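PDB 5CML: OsmC family protein from Rhodothermus marinus, which probably hydrolyses carboxylic esters as a serine esterase, this chain being the alpha/beta-hydrolase domain without the OsmC domain of the full-length protein. Local coordinates for residues A[46-49]-A[50-54]; A[237-240]-A[241-245]; A[34-37]-A[38-41]; A[194-197]-A[198-202]; A[84-87]-A[88-92]. All coordinates share one frame; numbering follows the deposited sequence.

Interaction 1: residues A[46-49]-A[50-54]; sequences AVTT and ISRAL
The R52 side chain leaves the helix with CG anti to its own backbone N (chi1 -171°), then bends at chi3 (61°), which carries its guanidinium back along the helix surface to T48 and T49 one turn earlier. T49 turns OG1 to the side of its backbone N and keeps CG2 beside the carbonyl carbon. The two side chains cross obliquely without bonding directly: R52 NH2 stays 3.7 Å from T49 OG1. A water spans the gap, donating to T49 OG1 at 2.7 Å and accepting a weak bond from R52 NH2 at 3.0 Å. It lies in the guanidinium plane, at the edge, whereas T49 CA sits over one face, displaced toward the rim. T49 OG1 also bonds to K45 O, and T48 OG1 to L44 O, so both hydroxyls are tied to the preceding turn.

Underneath runs the regular alpha-helical ladder from A46 O to A53 N; its shortest rung joins R52 N to T48 O at 2.8 Å. On the buried flank, I50 folds CG1 to within 3.3 Å of A46 O. V47 and I50 lean on F34 of strand 30-36, S51 OG bonds to D21, and T49 touches A237 and A238 of helix 234-252. Helix 45-56 is the crossover of the beta-alpha-beta unit formed with strands 30-36 and 59-65. The chemistry differs between its two sides: the buried one is held by apolar contact and the S51-D21 hydrogen bond, while R52, on an exposed edge, is linked to T49 through a water whose bond to R52 is weak and is probably held loosely there.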
loop_
_atom_site.group_PDB
_atom_site.type_symbol
_atom_site.label_atom_id
_atom_site.label_comp_id
_atom_site.label_asym_id
_atom_site.label_seq_id
_atom_site.Cartn_x
_atom_site.Cartn_y
_atom_site.Cartn_z
ATOM N N ALA A 46 0.138 -4.121 -13.434
ATOM C CA ALA A 46 1.039 -4.359 -12.313
ATOM C C ALA A 46 0.279 -4.846 -11.093
ATOM O O ALA A 46 0.668 -5.838 -10.464
ATOM C CB ALA A 46 1.849 -3.092 -11.973
ATOM N N VAL A 47 -0.798 -4.158 -10.732
ATOM C CA VAL A 47 -1.483 -4.533 -9.506
ATOM C C VAL A 47 -2.207 -5.877 -9.657
ATOM O O VAL A 47 -2.232 -6.666 -8.710
ATOM C CB VAL A 47 -2.462 -3.438 -9.037
ATOM C CG1 VAL A 47 -3.708 -3.344 -9.930
ATOM C CG2 VAL A 47 -2.835 -3.667 -7.573
ATOM N N THR A 48 -2.750 -6.173 -10.833
ATOM C CA THR A 48 -3.436 -7.456 -11.007
ATOM C C THR A 48 -2.431 -8.611 -11.085
ATOM O O THR A 48 -2.714 -9.711 -10.624
ATOM C CB THR A 48 -4.357 -7.470 -12.242
ATOM O OG1 THR A 48 -3.620 -7.159 -13.419
ATOM C CG2 THR A 48 -5.504 -6.467 -12.084
ATOM N N THR A 49 -1.230 -8.348 -11.592
ATOM C CA THR A 49 -0.189 -9.363 -11.591
ATOM C C THR A 49 0.287 -9.662 -10.169
ATOM O O THR A 49 0.471 -10.835 -9.819
ATOM C CB THR A 49 0.989 -8.938 -12.492
ATOM O OG1 THR A 49 0.525 -8.789 -13.838
ATOM C CG2 THR A 49 2.117 -9.972 -12.490
ATOM N N ILE A 50 0.460 -8.623 -9.336
ATOM C CA ILE A 50 0.858 -8.849 -7.948
ATOM C C ILE A 50 -0.242 -9.619 -7.228
ATOM O O ILE A 50 0.014 -10.602 -6.523
ATOM C CB ILE A 50 1.121 -7.546 -7.209
ATOM C CG1 ILE A 50 2.379 -6.885 -7.790
ATOM C CG2 ILE A 50 1.258 -7.790 -5.713
ATOM C CD1 ILE A 50 2.574 -5.430 -7.348
ATOM N N SER A 51 -1.469 -9.154 -7.403
ATOM C CA SER A 51 -2.595 -9.760 -6.732
ATOM C C SER A 51 -2.765 -11.222 -7.144
ATOM O O SER A 51 -3.015 -12.082 -6.308
ATOM C CB SER A 51 -3.864 -8.960 -7.015
ATOM O OG SER A 51 -4.838 -9.308 -6.080
ATOM N N ARG A 52 -2.583 -11.505 -8.427
ATOM C CA ARG A 52 -2.698 -12.867 -8.929
ATOM C C ARG A 52 -1.612 -13.775 -8.320
ATOM O O ARG A 52 -1.875 -14.908 -7.954
ATOM C CB ARG A 52 -2.633 -12.860 -10.448
ATOM C CG ARG A 52 -2.960 -14.147 -11.016
ATOM C CD ARG A 52 -3.247 -14.065 -12.490
ATOM N NE ARG A 52 -2.120 -13.574 -13.266
ATOM C CZ ARG A 52 -2.087 -12.410 -13.914
ATOM N NH1 ARG A 52 -3.134 -11.589 -13.911
ATOM N NH2 ARG A 52 -1.002 -12.069 -14.585
ATOM N N ALA A 53 -0.398 -13.262 -8.143
ATOM C CA ALA A 53 0.624 -14.067 -7.506
ATOM C C ALA A 53 0.218 -14.441 -6.084
ATOM O O ALA A 53 0.477 -15.553 -5.630
ATOM C CB ALA A 53 1.978 -13.314 -7.504
ATOM N N LEU A 54 -0.401 -13.498 -5.376
ATOM C CA LEU A 54 -0.845 -13.744 -4.009
ATOM C C LEU A 54 -2.014 -14.737 -3.971
ATOM O O LEU A 54 -2.013 -15.661 -3.157
ATOM C CB LEU A 54 -1.226 -12.422 -3.341
ATOM C CG LEU A 54 -0.039 -11.468 -3.155
ATOM C CD1 LEU A 54 -0.501 -10.115 -2.663
ATOM C CD2 LEU A 54 0.966 -12.035 -2.186
HETATM O O HOH W 1 1.051 -10.382 -15.975
#

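Interaction 2: residues A[237-240]-A[241-245]; sequences AAFV and GEVLG
F239 and V243, one turn apart, make the apolar contact of this helical segment. They lie side by side and point the same way, with F239 CE1 3.9 Å from V243 CG2. The methyl approaches the ring obliquely. It gets there because V243 CG2 stands beside its own backbone N (chi1 172°, CG1 taking the position anti to N), which also brings CG2 to 3.3 Å from F239 O.

The hydrogen bonds are those of an unbroken alpha helix. G241 N donates to A237 O at 3.0 Å and L244 N to V240 O at 2.9 Å, while E242 N and V243 N pair with A238 O and F239 O.

Tight carbon-to-carbonyl contacts go with these rungs. E242 CG lies 3.1 Å from A238 O before the extended chain carries the carboxylate outward, and L244 CB is as close to V240 O.

The remaining contacts are packing against the body of the domain. At G241 bare backbone faces helix 45-56, and A53 CB comes within 3.5 Å of G241 C. The E242 side chain also touches A53, and V240 and L244 rest on F195 of strand 192-196. A long final helix packed against the central sheet beside a neighbouring crossover helix is a regular feature of the alpha/beta-hydrolase fold, and helix 234-252 fills that place here.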
loop_
_atom_site.group_PDB
_atom_site.type_symbol
_atom_site.label_atom_id
_atom_site.label_comp_id
_atom_site.label_asym_id
_atom_site.label_seq_id
_atom_site.Cartn_x
_atom_site.Cartn_y
_atom_site.Cartn_z
ATOM N N ALA A 237 6.462 -7.006 -11.460
ATOM C CA ALA A 237 5.248 -7.140 -10.648
ATOM C C ALA A 237 5.043 -8.601 -10.183
ATOM O O ALA A 237 4.700 -8.850 -9.031
ATOM C CB ALA A 237 4.019 -6.651 -11.431
ATOM N N ALA A 238 5.283 -9.568 -11.064
ATOM C CA ALA A 238 5.124 -10.974 -10.689
ATOM C C ALA A 238 6.105 -11.380 -9.594
ATOM O O ALA A 238 5.771 -12.120 -8.683
ATOM C CB ALA A 238 5.304 -11.882 -11.917
ATOM N N PHE A 239 7.331 -10.908 -9.742
ATOM C CA PHE A 239 8.412 -11.100 -8.781
ATOM C C PHE A 239 8.006 -10.572 -7.397
ATOM O O PHE A 239 8.116 -11.273 -6.391
ATOM C CB PHE A 239 9.637 -10.383 -9.351
ATOM C CG PHE A 239 10.816 -10.247 -8.428
ATOM C CD1 PHE A 239 11.493 -11.358 -7.947
ATOM C CD2 PHE A 239 11.329 -8.993 -8.152
ATOM C CE1 PHE A 239 12.653 -11.217 -7.186
ATOM C CE2 PHE A 239 12.483 -8.846 -7.373
ATOM C CZ PHE A 239 13.138 -9.959 -6.888
ATOM N N VAL A 240 7.508 -9.343 -7.360
ATOM C CA VAL A 240 7.086 -8.747 -6.097
ATOM C C VAL A 240 5.993 -9.605 -5.459
ATOM O O VAL A 240 6.096 -9.981 -4.297
ATOM C CB VAL A 240 6.594 -7.299 -6.284
ATOM C CG1 VAL A 240 5.925 -6.765 -4.995
ATOM C CG2 VAL A 240 7.757 -6.403 -6.659
ATOM N N GLY A 241 4.979 -9.959 -6.227
ATOM C CA GLY A 241 3.866 -10.732 -5.692
ATOM C C GLY A 241 4.289 -12.107 -5.164
ATOM O O GLY A 241 3.868 -12.520 -4.093
ATOM N N GLU A 242 5.149 -12.805 -5.901
ATOM C CA GLU A 242 5.563 -14.167 -5.521
ATOM C C GLU A 242 6.444 -14.139 -4.267
ATOM O O GLU A 242 6.269 -14.939 -3.351
ATOM C CB GLU A 242 6.285 -14.876 -6.696
ATOM C CG GLU A 242 5.360 -15.133 -7.869
ATOM C CD GLU A 242 5.990 -15.880 -9.020
ATOM O OE1 GLU A 242 7.155 -16.318 -8.909
ATOM O OE2 GLU A 242 5.288 -16.079 -10.039
ATOM N N VAL A 243 7.390 -13.209 -4.215
ATOM C CA VAL A 243 8.258 -13.114 -3.060
ATOM C C VAL A 243 7.467 -12.677 -1.832
ATOM O O VAL A 243 7.647 -13.214 -0.752
ATOM C CB VAL A 243 9.414 -12.141 -3.328
ATOM C CG1 VAL A 243 10.228 -11.875 -2.082
ATOM C CG2 VAL A 243 10.342 -12.704 -4.456
ATOM N N LEU A 244 6.604 -11.692 -2.015
ATOM C CA LEU A 244 5.798 -11.169 -0.911
ATOM C C LEU A 244 4.944 -12.287 -0.306
ATOM O O LEU A 244 4.894 -12.465 0.921
ATOM C CB LEU A 244 4.952 -9.987 -1.408
ATOM C CG LEU A 244 4.347 -8.985 -0.430
ATOM C CD1 LEU A 244 3.450 -8.023 -1.215
ATOM C CD2 LEU A 244 3.605 -9.645 0.629
ATOM N N GLY A 245 4.284 -13.057 -1.154
ATOM C CA GLY A 245 3.426 -14.127 -0.672
ATOM C C GLY A 245 4.208 -15.180 0.094
ATOM O O GLY A 245 3.781 -15.657 1.137
#

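Interaction 3: residues A[34-37]-A[38-41]; sequences FAHC and FTCS
H36 and F38 form the tight half of this turn at the end of strand 30-36. H36 puts CG between its backbone N and carbonyl carbon (chi1 70°), the crowded position, and ND1 then swings round to face the chain two residues on. F38 N donates to H36 ND1 at 3.0 Å and 152°, arriving at the ring edge almost in plane, so the imidazole is fixed in rotation; the bond is consistent with ND1 carrying no proton. The two rings are near parallel, planes 25° apart, but slid so far that they barely overlap. The F38 ring comes nearest the imidazole at CD2, 3.6 Å from H36 ND1; F38 CD2 also lies 3.7 Å from H36 CB. F34 adds CZ in the plane of the F38 ring, at its edge, 3.8 Å from F38 CE2. From helix 45-56, A46 packs on F38 and V47 on H36, and H108 stacks on F38.

The far half is looser. H36 CE1 only passes T39 OG1, at 3.6 Å, and that hydroxyl bonds weakly to D65. C37 CB and C40 SG just touch, 4.5 Å apart. Backbone rather than side chains shapes this half: C40 N reaches C37 O at 3.2 Å from above the carbonyl plane, within a short 3-10 turn. Toward the partly exposed S41 the turn nears solvent.

C37 touches residues of the presumed nucleophile elbow around S109. In alpha/beta hydrolases the loop after this strand commonly borders the oxyanion hole; residues 37-41 are consistent with that place, though F38 N is bonded to H36.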
loop_
_atom_site.group_PDB
_atom_site.type_symbol
_atom_site.label_atom_id
_atom_site.label_comp_id
_atom_site.label_asym_id
_atom_site.label_seq_id
_atom_site.Cartn_x
_atom_site.Cartn_y
_atom_site.Cartn_z
ATOM N N PHE A 34 -4.292 -4.092 0.191
ATOM C CA PHE A 34 -3.244 -3.639 -0.723
ATOM C C PHE A 34 -3.591 -2.241 -1.205
ATOM O O PHE A 34 -4.391 -2.071 -2.131
ATOM C CB PHE A 34 -3.117 -4.632 -1.886
ATOM C CG PHE A 34 -1.976 -4.371 -2.842
ATOM C CD1 PHE A 34 -1.011 -3.408 -2.608
ATOM C CD2 PHE A 34 -1.882 -5.134 -4.000
ATOM C CE1 PHE A 34 0.035 -3.207 -3.514
ATOM C CE2 PHE A 34 -0.842 -4.948 -4.908
ATOM C CZ PHE A 34 0.120 -3.975 -4.661
ATOM N N ALA A 35 -2.985 -1.243 -0.561
ATOM C CA ALA A 35 -3.194 0.159 -0.921
ATOM C C ALA A 35 -2.124 0.568 -1.909
ATOM O O ALA A 35 -0.949 0.491 -1.600
ATOM C CB ALA A 35 -3.141 1.023 0.286
ATOM N N HIS A 36 -2.519 0.996 -3.097
ATOM C CA HIS A 36 -1.540 1.166 -4.164
ATOM C C HIS A 36 -1.825 2.370 -5.045
ATOM O O HIS A 36 -2.944 2.916 -5.047
ATOM C CB HIS A 36 -1.512 -0.088 -5.030
ATOM C CG HIS A 36 -2.746 -0.243 -5.846
ATOM N ND1 HIS A 36 -2.881 0.315 -7.097
ATOM C CD2 HIS A 36 -3.933 -0.837 -5.565
ATOM C CE1 HIS A 36 -4.093 0.052 -7.559
ATOM N NE2 HIS A 36 -4.749 -0.640 -6.647
ATOM N N CYS A 37 -0.821 2.744 -5.838
ATOM C CA CYS A 37 -0.942 3.876 -6.750
ATOM C C CYS A 37 -0.720 3.452 -8.201
ATOM O O CYS A 37 -0.336 4.270 -9.029
ATOM C CB CYS A 37 0.052 4.973 -6.361
ATOM S SG CYS A 37 -0.280 5.650 -4.682
ATOM N N PHE A 38 -0.968 2.180 -8.519
ATOM C CA PHE A 38 -0.689 1.700 -9.878
ATOM C C PHE A 38 -1.701 2.231 -10.881
ATOM O O PHE A 38 -1.479 2.155 -12.077
ATOM C CB PHE A 38 -0.660 0.183 -9.927
ATOM C CG PHE A 38 0.500 -0.398 -9.215
ATOM C CD1 PHE A 38 1.782 -0.214 -9.704
ATOM C CD2 PHE A 38 0.330 -1.107 -8.047
ATOM C CE1 PHE A 38 2.870 -0.742 -9.041
ATOM C CE2 PHE A 38 1.416 -1.628 -7.373
ATOM C CZ PHE A 38 2.679 -1.454 -7.873
ATOM N N THR A 39 -2.794 2.794 -10.384
ATOM C CA THR A 39 -3.789 3.421 -11.246
ATOM C C THR A 39 -3.208 4.625 -12.004
ATOM O O THR A 39 -3.780 5.060 -12.999
ATOM C CB THR A 39 -5.011 3.842 -10.423
ATOM O OG1 THR A 39 -5.296 2.815 -9.467
ATOM C CG2 THR A 39 -6.214 4.023 -11.304
ATOM N N CYS A 40 -2.065 5.132 -11.542
ATOM C CA CYS A 40 -1.303 6.185 -12.233
ATOM C C CYS A 40 -0.746 5.740 -13.582
ATOM O O CYS A 40 -0.414 6.575 -14.423
ATOM C CB CYS A 40 -0.121 6.677 -11.356
ATOM S SG CYS A 40 -0.664 7.591 -9.901
ATOM N N SER A 41 -0.628 4.432 -13.777
ATOM C CA SER A 41 -0.112 3.880 -15.035
ATOM C C SER A 41 -1.154 3.852 -16.142
ATOM O O SER A 41 -2.318 4.155 -15.921
ATOM C CB SER A 41 0.404 2.458 -14.826
ATOM O OG SER A 41 1.492 2.439 -13.941
#

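Interaction 4: residues A[194-197]-A[198-202]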
loop_
_atom_site.group_PDB
_atom_site.type_symbol
_atom_site.label_atom_id
_atom_site.label_comp_id
_atom_site.label_asym_id
_atom_site.label_seq_id
_atom_site.Cartn_x
_atom_site.Cartn_y
_atom_site.Cartn_z
ATOM N N LEU A 194 10.526 -4.539 2.764
ATOM C CA LEU A 194 10.617 -3.398 1.874
ATOM C C LEU A 194 11.085 -3.817 0.493
ATOM O O LEU A 194 12.147 -4.415 0.376
ATOM C CB LEU A 194 11.627 -2.383 2.415
ATOM C CG LEU A 194 11.351 -1.822 3.810
ATOM C CD1 LEU A 194 12.630 -1.227 4.387
ATOM C CD2 LEU A 194 10.255 -0.779 3.725
ATOM N N PHE A 195 10.326 -3.466 -0.536
ATOM C CA PHE A 195 10.768 -3.589 -1.923
ATOM C C PHE A 195 11.095 -2.219 -2.456
ATOM O O PHE A 195 10.328 -1.285 -2.222
ATOM C CB PHE A 195 9.686 -4.168 -2.830
ATOM C CG PHE A 195 9.296 -5.593 -2.546
ATOM C CD1 PHE A 195 9.927 -6.641 -3.190
ATOM C CD2 PHE A 195 8.232 -5.881 -1.701
ATOM C CE1 PHE A 195 9.514 -7.961 -2.965
ATOM C CE2 PHE A 195 7.832 -7.179 -1.477
ATOM C CZ PHE A 195 8.479 -8.221 -2.114
ATOM N N HIS A 196 12.191 -2.072 -3.204
ATOM C CA HIS A 196 12.483 -0.796 -3.824
ATOM C C HIS A 196 13.448 -0.985 -4.970
ATOM O O HIS A 196 14.374 -1.781 -4.870
ATOM C CB HIS A 196 13.093 0.165 -2.807
ATOM C CG HIS A 196 12.723 1.602 -3.009
ATOM N ND1 HIS A 196 12.001 2.308 -2.074
ATOM C CD2 HIS A 196 13.001 2.475 -4.010
ATOM C CE1 HIS A 196 11.839 3.555 -2.487
ATOM N NE2 HIS A 196 12.438 3.684 -3.658
ATOM N N SER A 197 13.250 -0.219 -6.037
ATOM C CA SER A 197 14.185 -0.223 -7.151
ATOM C C SER A 197 15.295 0.794 -6.969
ATOM O O SER A 197 15.028 1.966 -6.689
ATOM C CB SER A 197 13.478 0.091 -8.443
ATOM O OG SER A 197 14.429 0.235 -9.461
ATOM N N PRO A 198 16.541 0.355 -7.169
ATOM C CA PRO A 198 17.638 1.329 -7.084
ATOM C C PRO A 198 17.511 2.385 -8.169
ATOM O O PRO A 198 18.042 3.465 -7.996
ATOM C CB PRO A 198 18.903 0.474 -7.256
ATOM C CG PRO A 198 18.466 -0.840 -7.690
ATOM C CD PRO A 198 17.033 -1.024 -7.329
ATOM N N THR A 199 16.800 2.078 -9.251
ATOM C CA THR A 199 16.663 3.012 -10.370
ATOM C C THR A 199 15.336 3.789 -10.327
ATOM O O THR A 199 14.962 4.441 -11.298
ATOM C CB THR A 199 16.796 2.278 -11.737
ATOM O OG1 THR A 199 15.787 1.277 -11.864
ATOM C CG2 THR A 199 18.144 1.610 -11.846
ATOM N N ASP A 200 14.646 3.751 -9.187
ATOM C CA ASP A 200 13.416 4.513 -8.997
ATOM C C ASP A 200 13.697 6.007 -9.138
ATOM O O ASP A 200 14.537 6.558 -8.427
ATOM C CB ASP A 200 12.806 4.179 -7.620
ATOM C CG ASP A 200 11.347 4.651 -7.452
ATOM O OD1 ASP A 200 10.965 5.735 -7.951
ATOM O OD2 ASP A 200 10.577 3.919 -6.782
ATOM N N GLN A 201 12.990 6.649 -10.067
ATOM C CA GLN A 201 13.185 8.074 -10.368
ATOM C C GLN A 201 12.237 8.996 -9.607
ATOM O O GLN A 201 12.379 10.233 -9.663
ATOM C CB GLN A 201 13.004 8.317 -11.865
ATOM C CG GLN A 201 14.077 7.683 -12.727
ATOM C CD GLN A 201 13.729 7.744 -14.200
ATOM O OE1 GLN A 201 13.463 6.721 -14.834
ATOM N NE2 GLN A 201 13.715 8.944 -14.751
ATOM N N ILE A 202 11.272 8.399 -8.915
ATOM C CA ILE A 202 10.177 9.138 -8.293
ATOM C C ILE A 202 10.399 9.207 -6.796
ATOM O O ILE A 202 10.309 10.265 -6.190
ATOM C CB ILE A 202 8.822 8.456 -8.592
ATOM C CG1 ILE A 202 8.624 8.323 -10.105
ATOM C CG2 ILE A 202 7.658 9.219 -7.966
ATOM C CD1 ILE A 202 8.558 9.638 -10.877
HETATM O O HOH W 2 10.796 1.248 -6.272
#
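The H196 imidazole and the D200 carboxylate meet obliquely, their planes 43° apart, with H196 NE2 3.6 Å from D200 OD2. This is contact only: NE2 is hydrogen-bonded to V203 O. At the carboxylate, D200 OD1 takes I202 N at 2.8 Å, nearly along the C-O axis, closing an Asx turn, and it also accepts from V203 N. The other oxygen, D200 OD2, accepts a water at 2.7 Å that in turn receives S197 N at 2.9 Å. CG lies anti to the D200 backbone N (chi1 -166°), which turns the carboxylate back toward the strand end.

This is the acid loop after strand 192-196 of an alpha/beta hydrolase: D200 OD2 also bonds to H229 ND1, consistent with a Ser-His-Asp triad completed by S109. Replacing D200 by an alanine would probably leave H229 ND1 without its carboxylate, and I202 N and V203 N without their shared acceptor.

The backbone holds D200 by a type I turn, S197 to D200. D200 N reaches S197 O at 3.1 Å from above the carbonyl plane. Inside the turn S197 OG accepts T199 N at 3.0 Å, as in an ST turn, and bonds to A227 O.

Interaction 5: residues A[84-87]-A[88-92]; sequences NFED and LRAAC
The N-capped start of helix 85-98 brings F85 and E86 against R89, one turn on, in the alpha/beta-hydrolase domain. N84 is the N-cap: its OD1 accepts D87 N at 3.1 Å. The helix then runs regularly, R89 N meeting F85 O at 2.9 Å.

R89, extended from CG to NE, lays its guanidinium over F85, whose CB stands above one face, offset toward the rim, 3.7 Å from R89 NH1. NE and NH2 form salt bridges with E121 and E175, so three structural elements converge on this arginine. With an alanine at R89, E121 and E175 would probably lose their shared positive partner and F85 CB its flat cover. The F85 ring itself packs on helix 110-118 and meets F172.

E86 bends at chi2 (46°), which turns its carboxylate forward over the next turn: E86 OE2 lies 3.7 Å from A90 CB and is salt-bridged to R93. The E86 carboxylate and R89 guanidinium planes are 31° apart, and the charged atoms do not touch. Instead a water donates to E86 OE1 at 2.6 Å and accepts from R89 NH1 at 3.0 Å.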
loop_
_atom_site.group_PDB
_atom_site.type_symbol
_atom_site.label_atom_id
_atom_site.label_comp_id
_atom_site.label_asym_id
_atom_site.label_seq_id
_atom_site.Cartn_x
_atom_site.Cartn_y
_atom_site.Cartn_z
ATOM N N ASN A 84 -7.541 9.582 2.357
ATOM C CA ASN A 84 -6.884 9.865 3.621
ATOM C C ASN A 84 -6.736 8.583 4.442
ATOM O O ASN A 84 -7.077 7.492 3.980
ATOM C CB ASN A 84 -7.654 10.931 4.395
ATOM C CG ASN A 84 -9.116 10.578 4.606
ATOM O OD1 ASN A 84 -9.532 9.440 4.415
ATOM N ND2 ASN A 84 -9.901 11.569 5.027
ATOM N N PHE A 85 -6.223 8.717 5.656
ATOM C CA PHE A 85 -6.032 7.573 6.537
ATOM C C PHE A 85 -7.335 6.883 6.915
ATOM O O PHE A 85 -7.376 5.647 7.010
ATOM C CB PHE A 85 -5.299 8.007 7.802
ATOM C CG PHE A 85 -3.837 8.180 7.597
ATOM C CD1 PHE A 85 -3.047 7.092 7.296
ATOM C CD2 PHE A 85 -3.257 9.422 7.663
ATOM C CE1 PHE A 85 -1.694 7.238 7.093
ATOM C CE2 PHE A 85 -1.887 9.577 7.470
ATOM C CZ PHE A 85 -1.112 8.482 7.177
ATOM N N GLU A 86 -8.396 7.666 7.120
ATOM C CA GLU A 86 -9.694 7.092 7.459
ATOM C C GLU A 86 -10.223 6.154 6.373
ATOM O O GLU A 86 -10.844 5.154 6.684
ATOM C CB GLU A 86 -10.722 8.193 7.725
ATOM C CG GLU A 86 -12.203 7.724 7.686
ATOM C CD GLU A 86 -12.518 6.410 8.451
ATOM O OE1 GLU A 86 -11.755 5.972 9.348
ATOM O OE2 GLU A 86 -13.553 5.799 8.125
ATOM N N ASP A 87 -9.985 6.462 5.105
ATOM C CA ASP A 87 -10.420 5.548 4.050
ATOM C C ASP A 87 -9.706 4.210 4.150
ATOM O O ASP A 87 -10.312 3.175 3.912
ATOM C CB ASP A 87 -10.200 6.166 2.672
ATOM C CG ASP A 87 -11.090 7.359 2.434
ATOM O OD1 ASP A 87 -12.108 7.493 3.146
ATOM O OD2 ASP A 87 -10.770 8.170 1.546
ATOM N N LEU A 88 -8.419 4.214 4.484
ATOM C CA LEU A 88 -7.696 2.956 4.678
ATOM C C LEU A 88 -8.245 2.205 5.891
ATOM O O LEU A 88 -8.458 0.994 5.837
ATOM C CB LEU A 88 -6.204 3.213 4.859
ATOM C CG LEU A 88 -5.277 2.486 3.910
ATOM C CD1 LEU A 88 -5.664 2.716 2.436
ATOM C CD2 LEU A 88 -3.855 2.945 4.202
ATOM N N ARG A 89 -8.508 2.928 6.979
ATOM C CA ARG A 89 -9.097 2.291 8.153
ATOM C C ARG A 89 -10.461 1.699 7.802
ATOM O O ARG A 89 -10.783 0.610 8.264
ATOM C CB ARG A 89 -9.223 3.285 9.316
ATOM C CG ARG A 89 -7.889 3.809 9.803
ATOM C CD ARG A 89 -8.108 4.906 10.803
ATOM N NE ARG A 89 -6.828 5.470 11.210
ATOM C CZ ARG A 89 -6.526 6.760 11.174
ATOM N NH1 ARG A 89 -7.424 7.665 10.780
ATOM N NH2 ARG A 89 -5.314 7.144 11.541
ATOM N N ALA A 90 -11.233 2.400 6.970
ATOM C CA ALA A 90 -12.559 1.933 6.565
ATOM C C ALA A 90 -12.467 0.619 5.784
ATOM O O ALA A 90 -13.338 -0.272 5.900
ATOM C CB ALA A 90 -13.261 2.997 5.736
ATOM N N ALA A 91 -11.400 0.485 5.002
ATOM C CA ALA A 91 -11.201 -0.719 4.227
ATOM C C ALA A 91 -10.878 -1.880 5.164
ATOM O O ALA A 91 -11.306 -3.019 4.940
ATOM C CB ALA A 91 -10.077 -0.528 3.213
ATOM N N CYS A 92 -10.080 -1.599 6.191
ATOM C CA CYS A 92 -9.728 -2.612 7.175
ATOM C C CYS A 92 -10.968 -3.056 7.962
ATOM O O CYS A 92 -11.156 -4.253 8.210
ATOM C CB CYS A 92 -8.664 -2.099 8.126
ATOM S SG CYS A 92 -7.007 -1.942 7.406
HETATM O O HOH W 3 -10.396 7.264 11.217
#

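Overall arrangement
Interaction 1 packs against both 2 and 3, which do not touch each other (nearest atoms about 6 Å apart). Residues 46-54 touch 237-245 through I50 CG1 and A237 O, 3.3 Å apart, and touch 34-41 through V47 CG2 and F34 CE2 at 3.6 Å. F195 joins interaction 4 to interaction 2, its CZ 3.7 Å from V240 O. Interaction 5 meets interaction 3 where A35 CB and L88 CD1 are 3.7 Å apart, but its centre lies about 24 Å from that of interaction 2, across the chain's centre. The probable active site draws on two of them: D200 of interaction 4 as presumed triad acid, and interaction 3, whose C37 touches the presumed nucleophile elbow. The centres of these two are about 15 Å apart.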